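Local atomic coordinates of nitrogenase molybdenum-iron protein beta chain (Clostridium pasteurianum, PDB entry 4WES), a protein that forms, with the alpha chain, the nitrogenase component that reduces dinitrogen to ammonium, and shares an [8Fe-7S] cluster with that chain. Residues I324-P338 with F350-I363. Numbering follows the deposited sequence. Where two conformers were deposited one is given.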
# COMPACT_ATOMS: atom_id res chain seq x y z
N ILE B 324 20.72 2.76 3.65
CA ILE B 324 20.49 3.94 2.81
C ILE B 324 21.52 4.03 1.67
O ILE B 324 21.19 4.48 0.59
CB ILE B 324 20.41 5.22 3.66
CG1 ILE B 324 19.21 5.19 4.59
CG2 ILE B 324 20.39 6.47 2.78
CD1 ILE B 324 17.85 5.15 3.89
N ILE B 325 22.76 3.57 1.90
CA ILE B 325 23.68 3.49 0.79
C ILE B 325 23.11 2.60 -0.31
O ILE B 325 23.10 2.95 -1.48
CB ILE B 325 25.06 2.99 1.27
CG1 ILE B 325 25.77 4.07 2.10
CG2 ILE B 325 25.94 2.55 0.08
CD1 ILE B 325 26.91 3.51 2.92
N ALA B 326 22.69 1.38 0.07
CA ALA B 326 22.21 0.44 -0.93
C ALA B 326 20.89 0.90 -1.57
O ALA B 326 20.71 0.79 -2.79
CB ALA B 326 22.07 -0.93 -0.31
N LEU B 327 19.97 1.45 -0.76
CA LEU B 327 18.71 1.94 -1.31
C LEU B 327 18.96 3.10 -2.25
O LEU B 327 18.28 3.21 -3.28
CB LEU B 327 17.73 2.31 -0.20
CG LEU B 327 16.39 2.86 -0.66
CD1 LEU B 327 15.67 1.84 -1.53
CD2 LEU B 327 15.55 3.24 0.54
N SER B 328 19.89 3.99 -1.91
CA SER B 328 20.20 5.09 -2.82
C SER B 328 20.68 4.61 -4.16
O SER B 328 20.31 5.13 -5.21
CB SER B 328 21.23 6.02 -2.17
OG SER B 328 20.69 6.71 -1.04
N LYS B 329 21.53 3.57 -4.14
CA LYS B 329 21.96 2.97 -5.41
C LYS B 329 20.75 2.44 -6.18
O LYS B 329 20.65 2.61 -7.38
CB LYS B 329 23.00 1.86 -5.13
CG LYS B 329 23.51 1.16 -6.38
CD LYS B 329 24.29 2.08 -7.30
CE LYS B 329 25.17 1.28 -8.30
NZ LYS B 329 24.30 0.82 -9.37
N PHE B 330 19.84 1.76 -5.47
CA PHE B 330 18.66 1.20 -6.15
C PHE B 330 17.80 2.31 -6.74
O PHE B 330 17.28 2.16 -7.85
CB PHE B 330 17.89 0.32 -5.18
CG PHE B 330 16.75 -0.45 -5.80
CD1 PHE B 330 16.83 -0.97 -7.08
CD2 PHE B 330 15.61 -0.72 -5.07
CE1 PHE B 330 15.80 -1.72 -7.60
CE2 PHE B 330 14.57 -1.47 -5.60
CZ PHE B 330 14.67 -1.98 -6.87
N ILE B 331 17.64 3.42 -6.02
CA ILE B 331 16.90 4.55 -6.57
C ILE B 331 17.51 5.02 -7.92
O ILE B 331 16.79 5.25 -8.88
CB ILE B 331 16.85 5.69 -5.52
CG1 ILE B 331 15.99 5.30 -4.33
CG2 ILE B 331 16.41 7.00 -6.15
CD1 ILE B 331 14.57 4.95 -4.60
N ILE B 332 18.84 5.12 -7.96
CA ILE B 332 19.52 5.44 -9.19
C ILE B 332 19.25 4.39 -10.27
O ILE B 332 18.95 4.71 -11.44
CB ILE B 332 21.02 5.65 -8.96
CG1 ILE B 332 21.25 6.88 -8.07
CG2 ILE B 332 21.76 5.81 -10.28
CD1 ILE B 332 22.68 7.04 -7.61
N GLU B 333 19.32 3.10 -9.89
CA GLU B 333 19.04 2.01 -10.83
C GLU B 333 17.64 2.06 -11.41
O GLU B 333 17.43 1.61 -12.53
CB GLU B 333 19.29 0.68 -10.14
CG GLU B 333 20.75 0.43 -9.79
CD GLU B 333 21.02 -0.78 -8.92
OE1 GLU B 333 20.15 -1.17 -8.13
OE2 GLU B 333 22.13 -1.32 -9.03
N LEU B 334 16.69 2.59 -10.62
CA LEU B 334 15.30 2.73 -11.07
C LEU B 334 15.10 3.89 -12.04
O LEU B 334 14.02 4.02 -12.62
CB LEU B 334 14.38 2.91 -9.86
CG LEU B 334 14.25 1.64 -9.00
CD1 LEU B 334 13.64 1.96 -7.64
CD2 LEU B 334 13.45 0.57 -9.70
N GLY B 335 16.12 4.75 -12.19
CA GLY B 335 16.04 5.93 -13.00
C GLY B 335 15.62 7.16 -12.24
O GLY B 335 15.34 8.22 -12.84
N ALA B 336 15.51 7.04 -10.91
CA ALA B 336 15.08 8.14 -10.04
C ALA B 336 16.33 8.83 -9.45
O ALA B 336 17.47 8.43 -9.67
CB ALA B 336 14.13 7.63 -8.97
N ILE B 337 16.09 9.85 -8.63
CA ILE B 337 17.13 10.73 -8.14
C ILE B 337 17.15 10.76 -6.62
O ILE B 337 16.19 11.23 -6.02
CB ILE B 337 16.92 12.18 -8.67
CG1 ILE B 337 16.98 12.22 -10.19
CG2 ILE B 337 17.93 13.14 -8.07
CD1 ILE B 337 16.43 13.48 -10.80
N PRO B 338 18.25 10.33 -5.99
CA PRO B 338 18.41 10.58 -4.56
C PRO B 338 18.74 12.05 -4.39
O PRO B 338 19.87 12.48 -4.66
CB PRO B 338 19.57 9.65 -4.15
CG PRO B 338 19.80 8.72 -5.31
CD PRO B 338 19.37 9.54 -6.52
N PHE B 350 29.57 6.85 4.46
CA PHE B 350 28.27 7.18 3.85
C PHE B 350 28.41 8.31 2.86
O PHE B 350 27.92 8.25 1.72
CB PHE B 350 27.31 7.54 4.98
CG PHE B 350 25.93 7.95 4.55
CD1 PHE B 350 25.60 9.28 4.32
CD2 PHE B 350 24.91 7.03 4.52
CE1 PHE B 350 24.29 9.65 4.04
CE2 PHE B 350 23.63 7.40 4.24
CZ PHE B 350 23.31 8.71 4.00
N GLN B 351 29.07 9.39 3.28
CA GLN B 351 29.26 10.53 2.41
C GLN B 351 30.02 10.15 1.14
O GLN B 351 29.62 10.51 0.03
CB GLN B 351 30.07 11.58 3.15
CG GLN B 351 30.17 12.90 2.43
CD GLN B 351 28.98 13.79 2.73
OE1 GLN B 351 28.61 13.97 3.90
NE2 GLN B 351 28.37 14.33 1.70
N LYS B 352 31.11 9.44 1.32
CA LYS B 352 31.92 9.05 0.17
C LYS B 352 31.16 8.16 -0.80
O LYS B 352 31.21 8.38 -2.01
CB LYS B 352 33.18 8.33 0.64
CG LYS B 352 34.20 9.26 1.27
CD LYS B 352 35.40 8.47 1.79
CE LYS B 352 36.28 9.28 2.72
NZ LYS B 352 37.19 8.35 3.44
N GLU B 353 30.45 7.15 -0.27
CA GLU B 353 29.75 6.22 -1.14
C GLU B 353 28.60 6.88 -1.89
O GLU B 353 28.39 6.62 -3.07
CB GLU B 353 29.28 5.01 -0.37
CG GLU B 353 30.40 4.21 0.24
CD GLU B 353 31.21 3.51 -0.79
OE1 GLU B 353 30.62 2.75 -1.60
OE2 GLU B 353 32.44 3.70 -0.78
N ILE B 354 27.81 7.69 -1.20
CA ILE B 354 26.66 8.37 -1.80
C ILE B 354 27.16 9.37 -2.85
O ILE B 354 26.67 9.45 -3.98
CB ILE B 354 25.80 9.14 -0.75
CG1 ILE B 354 25.13 8.25 0.30
CG2 ILE B 354 24.72 9.95 -1.46
CD1 ILE B 354 24.19 7.18 -0.24
N ASP B 355 28.14 10.18 -2.46
CA ASP B 355 28.68 11.14 -3.41
C ASP B 355 29.18 10.44 -4.67
O ASP B 355 28.97 10.93 -5.79
CB ASP B 355 29.81 11.96 -2.79
CG ASP B 355 29.34 13.04 -1.82
OD1 ASP B 355 28.15 13.35 -1.74
OD2 ASP B 355 30.24 13.63 -1.14
N ALA B 356 29.86 9.32 -4.48
CA ALA B 356 30.43 8.62 -5.63
C ALA B 356 29.36 8.07 -6.57
O ALA B 356 29.52 8.16 -7.80
CB ALA B 356 31.35 7.49 -5.17
N MET B 357 28.28 7.49 -6.04
CA MET B 357 27.24 6.97 -6.93
C MET B 357 26.50 8.10 -7.64
O MET B 357 26.12 7.93 -8.79
CB MET B 357 26.30 5.99 -6.22
CG MET B 357 25.42 6.64 -5.17
SD MET B 357 24.33 5.49 -4.33
CE MET B 357 25.51 4.48 -3.44
N LEU B 358 26.30 9.25 -6.97
CA LEU B 358 25.68 10.39 -7.62
C LEU B 358 26.57 10.88 -8.76
O LEU B 358 26.08 11.16 -9.85
CB LEU B 358 25.43 11.52 -6.61
CG LEU B 358 24.37 11.21 -5.56
CD1 LEU B 358 24.43 12.27 -4.46
CD2 LEU B 358 22.98 11.15 -6.17
N ALA B 359 27.87 10.96 -8.51
CA ALA B 359 28.78 11.42 -9.55
C ALA B 359 28.78 10.45 -10.73
O ALA B 359 28.80 10.90 -11.89
CB ALA B 359 30.18 11.60 -8.99
N GLU B 360 28.79 9.14 -10.47
CA GLU B 360 28.83 8.17 -11.57
C GLU B 360 27.58 8.32 -12.44
O GLU B 360 27.65 8.15 -13.65
CB GLU B 360 28.92 6.73 -11.00
CG GLU B 360 28.86 5.61 -12.06
CD GLU B 360 28.84 4.20 -11.48
OE1 GLU B 360 29.05 4.05 -10.26
OE2 GLU B 360 28.62 3.24 -12.26
N ALA B 361 26.44 8.63 -11.83
CA ALA B 361 25.19 8.81 -12.55
C ALA B 361 25.03 10.22 -13.14
O ALA B 361 24.03 10.51 -13.83
CB ALA B 361 24.04 8.53 -11.61
N GLY B 362 26.00 11.10 -12.92
CA GLY B 362 25.91 12.46 -13.41
C GLY B 362 24.88 13.32 -12.69
O GLY B 362 24.42 14.31 -13.25
N ILE B 363 24.53 12.96 -11.47
CA ILE B 363 23.49 13.68 -10.73
C ILE B 363 24.13 14.78 -9.91
O ILE B 363 24.91 14.51 -8.98
CB ILE B 363 22.71 12.74 -9.81
CG1 ILE B 363 21.93 11.72 -10.65
CG2 ILE B 363 21.74 13.54 -8.95
CD1 ILE B 363 21.40 10.53 -9.86
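The Phe350 ring turns an edge to Ile324: Ile324 CB lies in the ring plane, and Ile324 CG2 stands 3.7 Å from Phe350 CE2. In the conformer of Ile354 described here, one of two, its CG1 takes one face of the ring, 4.0 Å above the plane and over the centre, and its CD1 meets Ser328. Ile325 CG1 approaches the ring obliquely. Ile325 is a knob in the hole formed by Phe350, Glu353, Ile354 and Met357. Met357 returns the fit, seated among Ile325, Ser328, Lys329 and Ile332. Its CG is squeezed between the backbone N and the carbonyl carbon (chi1 68°), and a bend at chi3 carries CE onto the neighbouring helix, 3.5 Å from Ile325 O. SD lies 3.4 Å from Lys329 N. Ser328 OG is turned back to Ile324 O in a 2.8 Å hydrogen bond; that carbonyl also accepts from Ser328 N, on the opposite face of its plane.

The two helix segments run almost parallel, at 6° and 9.9 Å between axes, in successive right-handed beta-alpha-beta crossovers (314-318 to 337-343, then 337-343 to 367-370) on one side of a Rossmann-like parallel sheet. Both end in Schellman motifs, at Gly335 and Gly362. After the second turn, Ile363 CD1 rests against both Ile332 CG1 and Pro338 CD, and its CG2 meets Ile337 CG2. Ile332 also reaches Met357 CG with CD1 and Ala361 CB with CG2. Leu358 CD2 packs on Pro338; Leu358 also touches Val368. Glu353 forms a salt bridge with Arg265, and Lys329 NZ one with buried Glu333, whose carboxylate Ser271 and Val270 N also hold.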